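Side-chain contacts in putative ATP-grasp superfamily protein (Archaeoglobus fulgidus, PDB 3DF7), which is of unknown function but belongs to the ATP-grasp superfamily and, like its relatives, probably binds ATP and a metal ion: residues G43-E48 and F53-D58; A10-R15 and A26-A31; E178-L183 and E215-V220. All blocks are in the same frame, centred on the assembly; numbering follows the deposited sequence.

Contact 1. Residues G43-E48 and F53-D58; sequences GFVRPE and FTLPVD
Phe53 brings its ring obliquely up to Val45, with CD1 4.0 Å from the methyl CG1. The CG1 branch of Val45 stands anti to the carbonyl carbon, which points it up to Phe53; Phe53 also rests on Leu25 of helix 18-35. Two residues on, Leu55 joins them. Its CD1 extends the apolar patch around the same Val45 methyl, and its other branch turns to the backbone, CD2 lying 3.8 Å from Gly43 O. That oxygen is approached again by Pro56, whose ring carbon CD sits 3.3 Å away from Gly43 O. The carbonyl of Pro56 supplies the first bond of a bridge: its O accepts Val45 N at 3.1 Å, while the CA-H of Phe44 gives it a second, softer contact. The bridge is a single parallel beta bridge, centred on Val45 and Val57. It ties together two parts of the long connection between strand 40-42, at one edge of the parallel sheet, and helix 63-67. Val57 adds its CA-H to Val45 O, and its methyl CG1 meets Pro47 CG at 3.6 Å, the two side chains running roughly at right angles. Asp58 completes the bridge by donating its N to Val45 O at 3.2 Å. The side chain of Asp58 crosses that of Phe44 at a slant, CB to CB 3.5 Å, with carboxylate and ring planes 66° apart. Phe44 holds CG between its own backbone N and carbonyl carbon (chi1 53°), and the ring atom CD1 ends 3.4 Å from Asp58 O. The carboxylate of Asp58 is bound through OD2 to the hydroxyl of Tyr66, on helix 63-67, and the Phe44 ring also meets the ring of Tyr66.

Contact 2. Residues A10-R15 and A26-A31; sequences ATCGER and AMFKSA
Thr11 is pinned through its backbone while its side chain leans on Phe28: its O takes a probable hydrogen bond from Arg46 N at 2.9 Å, and its N is hydrogen-bonded to the carboxylate of Glu8, which also accepts Ala10 N. The methyl CG2 of Thr11 lies over one face of the Phe28 ring, 4.2 Å from the centroid and 28° off the normal, a CH-pi contact displaced toward CD2. The other branch, OG1, lies beside the backbone N and touches Phe28 CB at 3.6 Å. Cys12 comes to the same side of the ring plane as the methyl, but by CD1 and CE1, across the ring from CD2. Its SG is 3.7 Å from Phe28 CE1 and stands obliquely to the ring, a sulfur-aromatic contact. Phe28 meets both because its CG is anti to the backbone N (chi1 -177°), which carries the ring out from helix 18-35 toward them. With an alanine here, the threonine methyl and the cysteine sulfur would probably lose the surface they rest on, and Phe53 its edge-to-face partner. All three touching residues are buried. Helix 9-12 follows directly from strand 3-8, and helix 18-35 then packs back against that strand, with Phe28 on Leu6 and Glu8, before the chain enters the neighbouring parallel strand 40-42: a beta-alpha-beta crossover.

Contact 3. Residues E178-L183 and E215-V220; sequences EDVKCL and EAVRAV
Val180 faces helix 206-220 with its methyl CG1, which fits between two valines of the helix, 3.9 Å from Val217 CG2 and 3.9 Å from Val220 CG2. The fork of Val180 is turned with CG1 anti to the backbone N (chi1 180°). Val217 has nearly the same torsion, but the two side chains pass one another in antiparallel fashion, and Val217 CG1 comes 4.1 Å from Val180 CB. Val220 is rotated differently: its CG2 sits between backbone N and carbonyl carbon, and from there it reaches across Val180 obliquely, with CG2 4.1 Å from Val180 CG2 as well. On another side of the helix, one turn apart, Arg218 grips Glu215 side-on: NE donates to OE1 at 2.8 Å and NH2 to OE2 at 3.0 Å. The oxygens are met syn, 28° out of the carboxylate plane, yet lie nearly in the guanidinium plane. Glu214 gives the guanidinium a second charged partner. In the ATP-grasp domain the helix packs along a large antiparallel sheet. Val180 begins strand 180-191 there, next to strand 168-176, whose Leu174 touches both Val180 and Val220, while strand 228-236 lies under Val220 through Val230 and Val232.

In the fold
Contacts 1 and 2 are neighbours, their centres 10 Å apart, and they meet directly. Arg46 of contact 1 reaches across with its guanidinium, NH1 lying 2.9 Å from Gly13 O of contact 2 in a probable hydrogen bond, and Phe44 O packs at 3.2 Å from Cys12 SG. Both belong to the region around the parallel sheet. Contact 3 stands apart, on the opposite side of the chain's centre in the ATP-grasp domain: its centre is about 34 Å from that of contact 1 and about 26 Å from that of contact 2, with nearest atoms about 20 and 11 Å away. No nucleotide or metal site is located here, and distances to one are left open.

Contact 1. Residues G43-E48 and F53-D58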
ATOM      1  N   GLY A  43      16.751  -0.866 -12.596  1.00 10.09           N
ATOM      2  CA  GLY A  43      16.736  -0.216 -11.301  1.00  9.22           C
ATOM      3  C   GLY A  43      17.981  -0.521 -10.500  1.00  9.75           C
ATOM      4  O   GLY A  43      18.944  -1.080 -11.029  1.00  9.57           O
ATOM      5  N   PHE A  44      17.947  -0.183  -9.216  1.00  8.81           N
ATOM      6  CA  PHE A  44      19.090  -0.373  -8.337  1.00  8.06           C
ATOM      7  C   PHE A  44      18.625  -0.579  -6.901  1.00  9.01           C
ATOM      8  O   PHE A  44      17.466  -0.333  -6.573  1.00  8.79           O
ATOM      9  CB  PHE A  44      19.963   0.878  -8.404  1.00  8.74           C
ATOM     10  CG  PHE A  44      19.196   2.148  -8.143  1.00  8.94           C
ATOM     11  CD1 PHE A  44      18.964   2.584  -6.842  1.00  8.60           C
ATOM     12  CD2 PHE A  44      18.621   2.857  -9.196  1.00  8.30           C
ATOM     13  CE1 PHE A  44      18.166   3.700  -6.592  1.00  8.17           C
ATOM     14  CE2 PHE A  44      17.818   3.977  -8.958  1.00 10.03           C
ATOM     15  CZ  PHE A  44      17.590   4.398  -7.651  1.00  9.86           C
ATOM     16  N   VAL A  45      19.532  -1.033  -6.046  1.00  8.92           N
ATOM     17  CA  VAL A  45      19.202  -1.239  -4.645  1.00  9.95           C
ATOM     18  C   VAL A  45      20.282  -0.631  -3.763  1.00  9.97           C
ATOM     19  O   VAL A  45      21.378  -0.323  -4.230  1.00 10.48           O
ATOM     20  CB  VAL A  45      19.061  -2.742  -4.304  1.00 10.15           C
ATOM     21  CG1 VAL A  45      17.965  -3.353  -5.152  1.00  9.47           C
ATOM     22  CG2 VAL A  45      20.386  -3.470  -4.526  1.00 10.07           C
ATOM     23  N   ARG A  46      19.960  -0.437  -2.488  1.00  9.77           N
ATOM     24  CA  ARG A  46      20.922   0.109  -1.541  1.00 11.20           C
ATOM     25  C   ARG A  46      21.977  -0.967  -1.293  1.00 11.04           C
ATOM     26  O   ARG A  46      21.730  -2.152  -1.513  1.00 10.34           O
ATOM     27  CB  ARG A  46      20.231   0.467  -0.219  1.00 11.51           C
ATOM     28  CG  ARG A  46      19.320   1.686  -0.290  1.00 13.14           C
ATOM     29  CD  ARG A  46      18.543   1.860   1.008  1.00 16.77           C
ATOM     30  NE  ARG A  46      19.409   1.850   2.186  1.00 19.83           N
ATOM     31  CZ  ARG A  46      20.241   2.832   2.517  1.00 23.55           C
ATOM     32  NH1 ARG A  46      20.329   3.920   1.763  1.00 25.09           N
ATOM     33  NH2 ARG A  46      20.990   2.723   3.606  1.00 26.75           N
ATOM     34  N   PRO A  47      23.167  -0.571  -0.823  1.00 13.20           N
ATOM     35  CA  PRO A  47      24.237  -1.538  -0.558  1.00 14.66           C
ATOM     36  C   PRO A  47      23.836  -2.705   0.345  1.00 14.96           C
ATOM     37  O   PRO A  47      24.180  -3.851   0.067  1.00 15.20           O
ATOM     38  CB  PRO A  47      25.327  -0.674   0.071  1.00 15.26           C
ATOM     39  CG  PRO A  47      25.138   0.640  -0.615  1.00 16.42           C
ATOM     40  CD  PRO A  47      23.638   0.807  -0.597  1.00 13.80           C
ATOM     41  N   GLU A  48      23.108  -2.410   1.420  1.00 14.93           N
ATOM     42  CA  GLU A  48      22.686  -3.437   2.374  1.00 17.03           C
ATOM     43  C   GLU A  48      21.894  -4.595   1.769  1.00 14.89           C
ATOM     44  O   GLU A  48      21.779  -5.657   2.380  1.00 14.89           O
ATOM     45  CB  GLU A  48      21.846  -2.816   3.499  1.00 20.70           C
ATOM     46  CG  GLU A  48      22.486  -1.627   4.203  1.00 27.73           C
ATOM     47  CD  GLU A  48      22.462  -0.370   3.356  1.00 30.58           C
ATOM     48  OE1 GLU A  48      21.382  -0.038   2.827  1.00 32.52           O
ATOM     49  OE2 GLU A  48      23.514   0.288   3.222  1.00 34.24           O
ATOM     50  N   PHE A  53      19.285  -9.120  -4.643  1.00 10.55           N
ATOM     51  CA  PHE A  53      18.736  -8.916  -5.974  1.00  9.35           C
ATOM     52  C   PHE A  53      19.748  -8.848  -7.103  1.00 10.38           C
ATOM     53  O   PHE A  53      20.881  -8.407  -6.918  1.00  8.88           O
ATOM     54  CB  PHE A  53      17.894  -7.641  -5.985  1.00 10.28           C
ATOM     55  CG  PHE A  53      16.837  -7.607  -4.918  1.00 12.02           C
ATOM     56  CD1 PHE A  53      17.063  -6.943  -3.714  1.00 11.03           C
ATOM     57  CD2 PHE A  53      15.617  -8.249  -5.112  1.00 12.41           C
ATOM     58  CE1 PHE A  53      16.087  -6.918  -2.718  1.00 12.29           C
ATOM     59  CE2 PHE A  53      14.634  -8.231  -4.120  1.00 10.06           C
ATOM     60  CZ  PHE A  53      14.873  -7.563  -2.922  1.00 11.30           C
ATOM     61  N   THR A  54      19.317  -9.289  -8.283  1.00  9.23           N
ATOM     62  CA  THR A  54      20.161  -9.261  -9.463  1.00  9.82           C
ATOM     63  C   THR A  54      20.060  -7.891 -10.131  1.00 10.44           C
ATOM     64  O   THR A  54      19.676  -7.770 -11.290  1.00  8.50           O
ATOM     65  CB  THR A  54      19.754 -10.366 -10.452  1.00  9.77           C
ATOM     66  OG1 THR A  54      18.333 -10.361 -10.620  1.00 11.98           O
ATOM     67  CG2 THR A  54      20.198 -11.736  -9.923  1.00 11.00           C
ATOM     68  N   LEU A  55      20.388  -6.859  -9.357  1.00  9.84           N
ATOM     69  CA  LEU A  55      20.377  -5.481  -9.831  1.00  8.01           C
ATOM     70  C   LEU A  55      21.628  -4.796  -9.296  1.00  9.85           C
ATOM     71  O   LEU A  55      22.206  -5.232  -8.296  1.00  9.84           O
ATOM     72  CB  LEU A  55      19.139  -4.745  -9.316  1.00 10.46           C
ATOM     73  CG  LEU A  55      17.783  -5.144  -9.902  1.00  8.16           C
ATOM     74  CD1 LEU A  55      16.657  -4.501  -9.098  1.00  8.60           C
ATOM     75  CD2 LEU A  55      17.721  -4.712 -11.358  1.00  7.33           C
ATOM     76  N   PRO A  56      22.073  -3.720  -9.957  1.00  8.81           N
ATOM     77  CA  PRO A  56      23.269  -3.034  -9.470  1.00 10.81           C
ATOM     78  C   PRO A  56      22.947  -2.197  -8.239  1.00 11.85           C
ATOM     79  O   PRO A  56      21.778  -1.918  -7.952  1.00 10.41           O
ATOM     80  CB  PRO A  56      23.675  -2.173 -10.659  1.00 10.89           C
ATOM     81  CG  PRO A  56      22.347  -1.793 -11.244  1.00  9.68           C
ATOM     82  CD  PRO A  56      21.592  -3.113 -11.212  1.00  8.37           C
ATOM     83  N   VAL A  57      23.991  -1.816  -7.514  1.00 11.57           N
ATOM     84  CA  VAL A  57      23.857  -0.983  -6.329  1.00 11.65           C
ATOM     85  C   VAL A  57      24.037   0.456  -6.797  1.00 10.91           C
ATOM     86  O   VAL A  57      24.936   0.746  -7.587  1.00  9.36           O
ATOM     87  CB  VAL A  57      24.959  -1.314  -5.287  1.00 11.59           C
ATOM     88  CG1 VAL A  57      24.907  -0.328  -4.126  1.00 11.82           C
ATOM     89  CG2 VAL A  57      24.784  -2.731  -4.779  1.00 11.20           C
ATOM     90  N   ASP A  58      23.179   1.360  -6.333  1.00  9.89           N
ATOM     91  CA  ASP A  58      23.302   2.757  -6.727  1.00 11.20           C
ATOM     92  C   ASP A  58      22.507   3.631  -5.765  1.00 11.61           C
ATOM     93  O   ASP A  58      21.762   3.127  -4.921  1.00 11.19           O
ATOM     94  CB  ASP A  58      22.776   2.962  -8.153  1.00 10.92           C
ATOM     95  CG  ASP A  58      23.434   4.139  -8.864  1.00 13.38           C
ATOM     96  OD1 ASP A  58      23.985   5.026  -8.181  1.00 13.59           O
ATOM     97  OD2 ASP A  58      23.391   4.177 -10.113  1.00 12.01           O
TER

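Contact 2. Residues A10-R15 and A26-A31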
ATOM      1  N   ALA A  10      12.416   2.030   0.948  1.00  8.89           N
ATOM      2  CA  ALA A  10      13.271   1.399   1.952  1.00  9.18           C
ATOM      3  C   ALA A  10      14.398   0.563   1.347  1.00  9.90           C
ATOM      4  O   ALA A  10      15.510   0.535   1.872  1.00 10.18           O
ATOM      5  CB  ALA A  10      12.435   0.527   2.886  1.00  9.69           C
ATOM      6  N   THR A  11      14.103  -0.110   0.243  1.00  8.47           N
ATOM      7  CA  THR A  11      15.069  -0.980  -0.419  1.00  7.30           C
ATOM      8  C   THR A  11      16.061  -0.262  -1.334  1.00  6.89           C
ATOM      9  O   THR A  11      17.213  -0.690  -1.467  1.00  7.13           O
ATOM     10  CB  THR A  11      14.325  -2.059  -1.252  1.00  7.33           C
ATOM     11  OG1 THR A  11      13.364  -2.726  -0.423  1.00  9.01           O
ATOM     12  CG2 THR A  11      15.305  -3.090  -1.813  1.00  7.13           C
ATOM     13  N   CYS A  12      15.627   0.843  -1.931  1.00  6.21           N
ATOM     14  CA  CYS A  12      16.455   1.575  -2.886  1.00  8.72           C
ATOM     15  C   CYS A  12      16.751   3.040  -2.570  1.00  9.76           C
ATOM     16  O   CYS A  12      17.606   3.647  -3.217  1.00 10.22           O
ATOM     17  CB  CYS A  12      15.783   1.519  -4.262  1.00  6.92           C
ATOM     18  SG  CYS A  12      14.938  -0.050  -4.635  1.00  9.01           S
ATOM     19  N   GLY A  13      16.049   3.610  -1.600  1.00 11.45           N
ATOM     20  CA  GLY A  13      16.248   5.017  -1.294  1.00 12.26           C
ATOM     21  C   GLY A  13      17.068   5.325  -0.059  1.00 14.05           C
ATOM     22  O   GLY A  13      18.226   4.921   0.047  1.00 15.01           O
ATOM     23  N   GLU A  14      16.459   6.058   0.866  1.00 13.71           N
ATOM     24  CA  GLU A  14      17.103   6.447   2.114  1.00 15.74           C
ATOM     25  C   GLU A  14      16.902   5.352   3.152  1.00 17.27           C
ATOM     26  O   GLU A  14      15.982   4.543   3.044  1.00 17.16           O
ATOM     27  CB  GLU A  14      16.490   7.751   2.634  1.00 15.04           C
ATOM     28  CG  GLU A  14      16.734   8.968   1.748  1.00 18.08           C
ATOM     29  CD  GLU A  14      18.154   9.498   1.864  1.00 17.80           C
ATOM     30  OE1 GLU A  14      18.562   9.857   2.991  1.00 18.89           O
ATOM     31  OE2 GLU A  14      18.859   9.555   0.835  1.00 16.27           O
ATOM     32  N   ARG A  15      17.759   5.321   4.161  1.00 20.13           N
ATOM     33  CA  ARG A  15      17.611   4.315   5.196  1.00 23.39           C
ATOM     34  C   ARG A  15      16.490   4.767   6.127  1.00 23.15           C
ATOM     35  O   ARG A  15      16.442   5.928   6.531  1.00 21.45           O
ATOM     36  CB  ARG A  15      18.914   4.156   5.983  1.00 27.76           C
ATOM     37  CG  ARG A  15      18.910   2.980   6.955  1.00 35.04           C
ATOM     38  CD  ARG A  15      18.682   1.657   6.226  1.00 39.04           C
ATOM     39  NE  ARG A  15      18.814   0.507   7.118  1.00 44.26           N
ATOM     40  CZ  ARG A  15      18.659  -0.759   6.737  1.00 45.73           C
ATOM     41  NH1 ARG A  15      18.365  -1.045   5.476  1.00 45.32           N
ATOM     42  NH2 ARG A  15      18.798  -1.740   7.619  1.00 47.66           N
ATOM     43  N   ALA A  26       9.877  -6.320   1.659  1.00  8.24           N
ATOM     44  CA  ALA A  26       8.992  -7.419   1.292  1.00  8.03           C
ATOM     45  C   ALA A  26       8.209  -7.073   0.031  1.00  8.67           C
ATOM     46  O   ALA A  26       8.055  -7.902  -0.872  1.00  8.26           O
ATOM     47  CB  ALA A  26       8.036  -7.723   2.439  1.00  7.14           C
HETATM   48  N   MSE A  27       7.716  -5.842  -0.038  1.00  9.15           N
HETATM   49  CA  MSE A  27       6.965  -5.421  -1.207  1.00  7.78           C
HETATM   50  C   MSE A  27       7.855  -5.367  -2.443  1.00  9.17           C
HETATM   51  O   MSE A  27       7.430  -5.760  -3.528  1.00  7.24           O
HETATM   52  CB  MSE A  27       6.314  -4.051  -0.980  1.00  9.83           C
HETATM   53  CG  MSE A  27       5.066  -4.098  -0.103  1.00 11.69           C
HETATM   54 SE   MSE A  27       4.146  -2.392  -0.004  1.00 18.40          SE
HETATM   55  CE  MSE A  27       4.988  -1.722   1.592  1.00 15.25           C
ATOM     56  N   PHE A  28       9.079  -4.867  -2.291  1.00  7.99           N
ATOM     57  CA  PHE A  28       9.986  -4.790  -3.437  1.00  7.11           C
ATOM     58  C   PHE A  28      10.296  -6.192  -3.956  1.00  7.91           C
ATOM     59  O   PHE A  28      10.265  -6.442  -5.162  1.00  7.51           O
ATOM     60  CB  PHE A  28      11.301  -4.098  -3.058  1.00  7.06           C
ATOM     61  CG  PHE A  28      12.246  -3.921  -4.218  1.00  9.54           C
ATOM     62  CD1 PHE A  28      12.098  -2.854  -5.098  1.00  8.81           C
ATOM     63  CD2 PHE A  28      13.262  -4.842  -4.448  1.00  9.68           C
ATOM     64  CE1 PHE A  28      12.952  -2.704  -6.193  1.00 10.87           C
ATOM     65  CE2 PHE A  28      14.123  -4.704  -5.543  1.00 11.88           C
ATOM     66  CZ  PHE A  28      13.965  -3.630  -6.416  1.00  9.55           C
ATOM     67  N   LYS A  29      10.611  -7.105  -3.039  1.00  7.66           N
ATOM     68  CA  LYS A  29      10.919  -8.485  -3.412  1.00  9.21           C
ATOM     69  C   LYS A  29       9.722  -9.087  -4.146  1.00  9.18           C
ATOM     70  O   LYS A  29       9.863  -9.686  -5.217  1.00  8.44           O
ATOM     71  CB  LYS A  29      11.234  -9.311  -2.157  1.00 10.53           C
ATOM     72  CG  LYS A  29      11.589 -10.771  -2.426  1.00 13.84           C
ATOM     73  CD  LYS A  29      11.699 -11.552  -1.118  1.00 18.08           C
ATOM     74  CE  LYS A  29      12.225 -12.963  -1.333  1.00 21.46           C
ATOM     75  NZ  LYS A  29      11.462 -13.698  -2.380  1.00 24.42           N
ATOM     76  N   SER A  30       8.539  -8.903  -3.571  1.00  9.21           N
ATOM     77  CA  SER A  30       7.315  -9.429  -4.157  1.00 10.90           C
ATOM     78  C   SER A  30       7.046  -8.830  -5.538  1.00  9.89           C
ATOM     79  O   SER A  30       6.651  -9.542  -6.461  1.00 10.88           O
ATOM     80  CB  SER A  30       6.127  -9.156  -3.224  1.00 13.12           C
ATOM     81  OG  SER A  30       4.916  -9.593  -3.813  1.00 22.13           O
ATOM     82  N   ALA A  31       7.261  -7.523  -5.674  1.00  8.75           N
ATOM     83  CA  ALA A  31       7.046  -6.835  -6.947  1.00  8.18           C
ATOM     84  C   ALA A  31       8.095  -7.268  -7.972  1.00  7.76           C
ATOM     85  O   ALA A  31       7.789  -7.451  -9.150  1.00  8.53           O
ATOM     86  CB  ALA A  31       7.105  -5.318  -6.746  1.00  9.00           C
TER

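Contact 3. Residues E178-L183 and E215-V220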
ATOM      1  N   GLU A 178      -9.539   0.809 -16.943  1.00 24.82           N
ATOM      2  CA  GLU A 178     -10.740   1.174 -17.685  1.00 27.36           C
ATOM      3  C   GLU A 178     -11.892   1.001 -16.701  1.00 26.21           C
ATOM      4  O   GLU A 178     -12.838   1.786 -16.675  1.00 26.26           O
ATOM      5  CB  GLU A 178     -10.936   0.238 -18.882  1.00 32.52           C
ATOM      6  CG  GLU A 178      -9.682   0.018 -19.716  1.00 39.01           C
ATOM      7  CD  GLU A 178      -8.659  -0.873 -19.023  1.00 42.63           C
ATOM      8  OE1 GLU A 178      -7.528  -0.992 -19.540  1.00 45.34           O
ATOM      9  OE2 GLU A 178      -8.984  -1.458 -17.965  1.00 44.97           O
ATOM     10  N   ASP A 179     -11.782  -0.042 -15.886  1.00 24.81           N
ATOM     11  CA  ASP A 179     -12.770  -0.355 -14.864  1.00 24.37           C
ATOM     12  C   ASP A 179     -12.016  -0.597 -13.561  1.00 22.47           C
ATOM     13  O   ASP A 179     -10.785  -0.594 -13.537  1.00 21.68           O
ATOM     14  CB  ASP A 179     -13.547  -1.624 -15.230  1.00 27.90           C
ATOM     15  CG  ASP A 179     -14.274  -1.511 -16.561  1.00 31.07           C
ATOM     16  OD1 ASP A 179     -15.130  -0.610 -16.704  1.00 31.17           O
ATOM     17  OD2 ASP A 179     -13.989  -2.331 -17.459  1.00 33.32           O
ATOM     18  N   VAL A 180     -12.754  -0.800 -12.478  1.00 20.42           N
ATOM     19  CA  VAL A 180     -12.136  -1.073 -11.189  1.00 18.22           C
ATOM     20  C   VAL A 180     -12.421  -2.530 -10.857  1.00 18.05           C
ATOM     21  O   VAL A 180     -13.571  -2.958 -10.841  1.00 17.41           O
ATOM     22  CB  VAL A 180     -12.707  -0.163 -10.087  1.00 17.72           C
ATOM     23  CG1 VAL A 180     -12.048  -0.481  -8.748  1.00 16.45           C
ATOM     24  CG2 VAL A 180     -12.471   1.296 -10.454  1.00 18.43           C
ATOM     25  N   LYS A 181     -11.366  -3.296 -10.607  1.00 17.00           N
ATOM     26  CA  LYS A 181     -11.526  -4.709 -10.302  1.00 17.14           C
ATOM     27  C   LYS A 181     -10.950  -5.050  -8.937  1.00 15.94           C
ATOM     28  O   LYS A 181      -9.859  -4.592  -8.583  1.00 13.38           O
ATOM     29  CB  LYS A 181     -10.840  -5.540 -11.387  1.00 21.08           C
ATOM     30  CG  LYS A 181     -11.076  -7.037 -11.289  1.00 27.20           C
ATOM     31  CD  LYS A 181     -10.460  -7.750 -12.485  1.00 31.22           C
ATOM     32  CE  LYS A 181     -10.817  -9.227 -12.511  1.00 33.94           C
ATOM     33  NZ  LYS A 181     -10.239  -9.898 -13.712  1.00 36.16           N
ATOM     34  N   CYS A 182     -11.690  -5.839  -8.162  1.00 14.65           N
ATOM     35  CA  CYS A 182     -11.225  -6.235  -6.840  1.00 13.60           C
ATOM     36  C   CYS A 182     -10.271  -7.403  -6.983  1.00 13.65           C
ATOM     37  O   CYS A 182     -10.614  -8.432  -7.570  1.00 13.54           O
ATOM     38  CB  CYS A 182     -12.387  -6.649  -5.943  1.00 13.35           C
ATOM     39  SG  CYS A 182     -11.847  -7.210  -4.311  1.00 14.70           S
ATOM     40  N   LEU A 183      -9.070  -7.239  -6.446  1.00 12.82           N
ATOM     41  CA  LEU A 183      -8.060  -8.280  -6.516  1.00 12.85           C
ATOM     42  C   LEU A 183      -8.067  -9.119  -5.248  1.00 12.23           C
ATOM     43  O   LEU A 183      -7.835 -10.330  -5.290  1.00 11.93           O
ATOM     44  CB  LEU A 183      -6.676  -7.658  -6.692  1.00 11.94           C
ATOM     45  CG  LEU A 183      -6.448  -6.753  -7.902  1.00 13.89           C
ATOM     46  CD1 LEU A 183      -4.975  -6.367  -7.951  1.00 12.03           C
ATOM     47  CD2 LEU A 183      -6.860  -7.472  -9.188  1.00 11.26           C
ATOM     48  N   GLU A 215     -18.051  -0.338  -1.425  1.00 11.04           N
ATOM     49  CA  GLU A 215     -17.680   0.980  -0.927  1.00  9.33           C
ATOM     50  C   GLU A 215     -16.244   1.360  -1.272  1.00 10.28           C
ATOM     51  O   GLU A 215     -15.940   2.538  -1.439  1.00  9.63           O
ATOM     52  CB  GLU A 215     -17.909   1.062   0.585  1.00 11.27           C
ATOM     53  CG  GLU A 215     -19.378   0.906   0.978  1.00 10.93           C
ATOM     54  CD  GLU A 215     -20.312   1.681   0.063  1.00 13.79           C
ATOM     55  OE1 GLU A 215     -20.105   2.901  -0.105  1.00 13.73           O
ATOM     56  OE2 GLU A 215     -21.251   1.069  -0.492  1.00 15.47           O
ATOM     57  N   ALA A 216     -15.357   0.372  -1.376  1.00  9.12           N
ATOM     58  CA  ALA A 216     -13.967   0.651  -1.732  1.00  9.18           C
ATOM     59  C   ALA A 216     -13.940   1.167  -3.168  1.00  8.95           C
ATOM     60  O   ALA A 216     -13.239   2.126  -3.486  1.00 10.39           O
ATOM     61  CB  ALA A 216     -13.121  -0.612  -1.622  1.00  8.22           C
ATOM     62  N   VAL A 217     -14.711   0.517  -4.032  1.00  7.48           N
ATOM     63  CA  VAL A 217     -14.790   0.915  -5.428  1.00  9.33           C
ATOM     64  C   VAL A 217     -15.370   2.320  -5.516  1.00  8.75           C
ATOM     65  O   VAL A 217     -14.859   3.162  -6.249  1.00  9.67           O
ATOM     66  CB  VAL A 217     -15.682  -0.050  -6.243  1.00  8.10           C
ATOM     67  CG1 VAL A 217     -15.923   0.508  -7.641  1.00  9.63           C
ATOM     68  CG2 VAL A 217     -15.015  -1.422  -6.335  1.00 11.22           C
ATOM     69  N   ARG A 218     -16.431   2.566  -4.753  1.00  9.14           N
ATOM     70  CA  ARG A 218     -17.081   3.872  -4.753  1.00 10.33           C
ATOM     71  C   ARG A 218     -16.077   4.962  -4.374  1.00 10.17           C
ATOM     72  O   ARG A 218     -16.101   6.061  -4.927  1.00 11.61           O
ATOM     73  CB  ARG A 218     -18.255   3.880  -3.766  1.00  9.95           C
ATOM     74  CG  ARG A 218     -19.252   5.017  -4.009  1.00 11.58           C
ATOM     75  CD  ARG A 218     -20.323   5.076  -2.918  1.00 11.38           C
ATOM     76  NE  ARG A 218     -20.934   3.769  -2.678  1.00 13.32           N
ATOM     77  CZ  ARG A 218     -21.687   3.106  -3.550  1.00 11.89           C
ATOM     78  NH1 ARG A 218     -21.948   3.615  -4.749  1.00 15.18           N
ATOM     79  NH2 ARG A 218     -22.174   1.921  -3.220  1.00 15.86           N
ATOM     80  N   ALA A 219     -15.190   4.644  -3.435  1.00  8.87           N
ATOM     81  CA  ALA A 219     -14.172   5.584  -2.976  1.00 10.18           C
ATOM     82  C   ALA A 219     -13.157   5.944  -4.056  1.00  9.89           C
ATOM     83  O   ALA A 219     -12.883   7.123  -4.290  1.00 10.42           O
ATOM     84  CB  ALA A 219     -13.444   5.012  -1.755  1.00  9.56           C
ATOM     85  N   VAL A 220     -12.589   4.933  -4.710  1.00 10.80           N
ATOM     86  CA  VAL A 220     -11.586   5.197  -5.735  1.00 11.86           C
ATOM     87  C   VAL A 220     -12.149   5.892  -6.966  1.00 12.03           C
ATOM     88  O   VAL A 220     -11.445   6.637  -7.635  1.00 11.73           O
ATOM     89  CB  VAL A 220     -10.841   3.904  -6.169  1.00 11.78           C
ATOM     90  CG1 VAL A 220     -10.077   3.320  -4.974  1.00  7.74           C
ATOM     91  CG2 VAL A 220     -11.815   2.890  -6.725  1.00 12.44           C
TER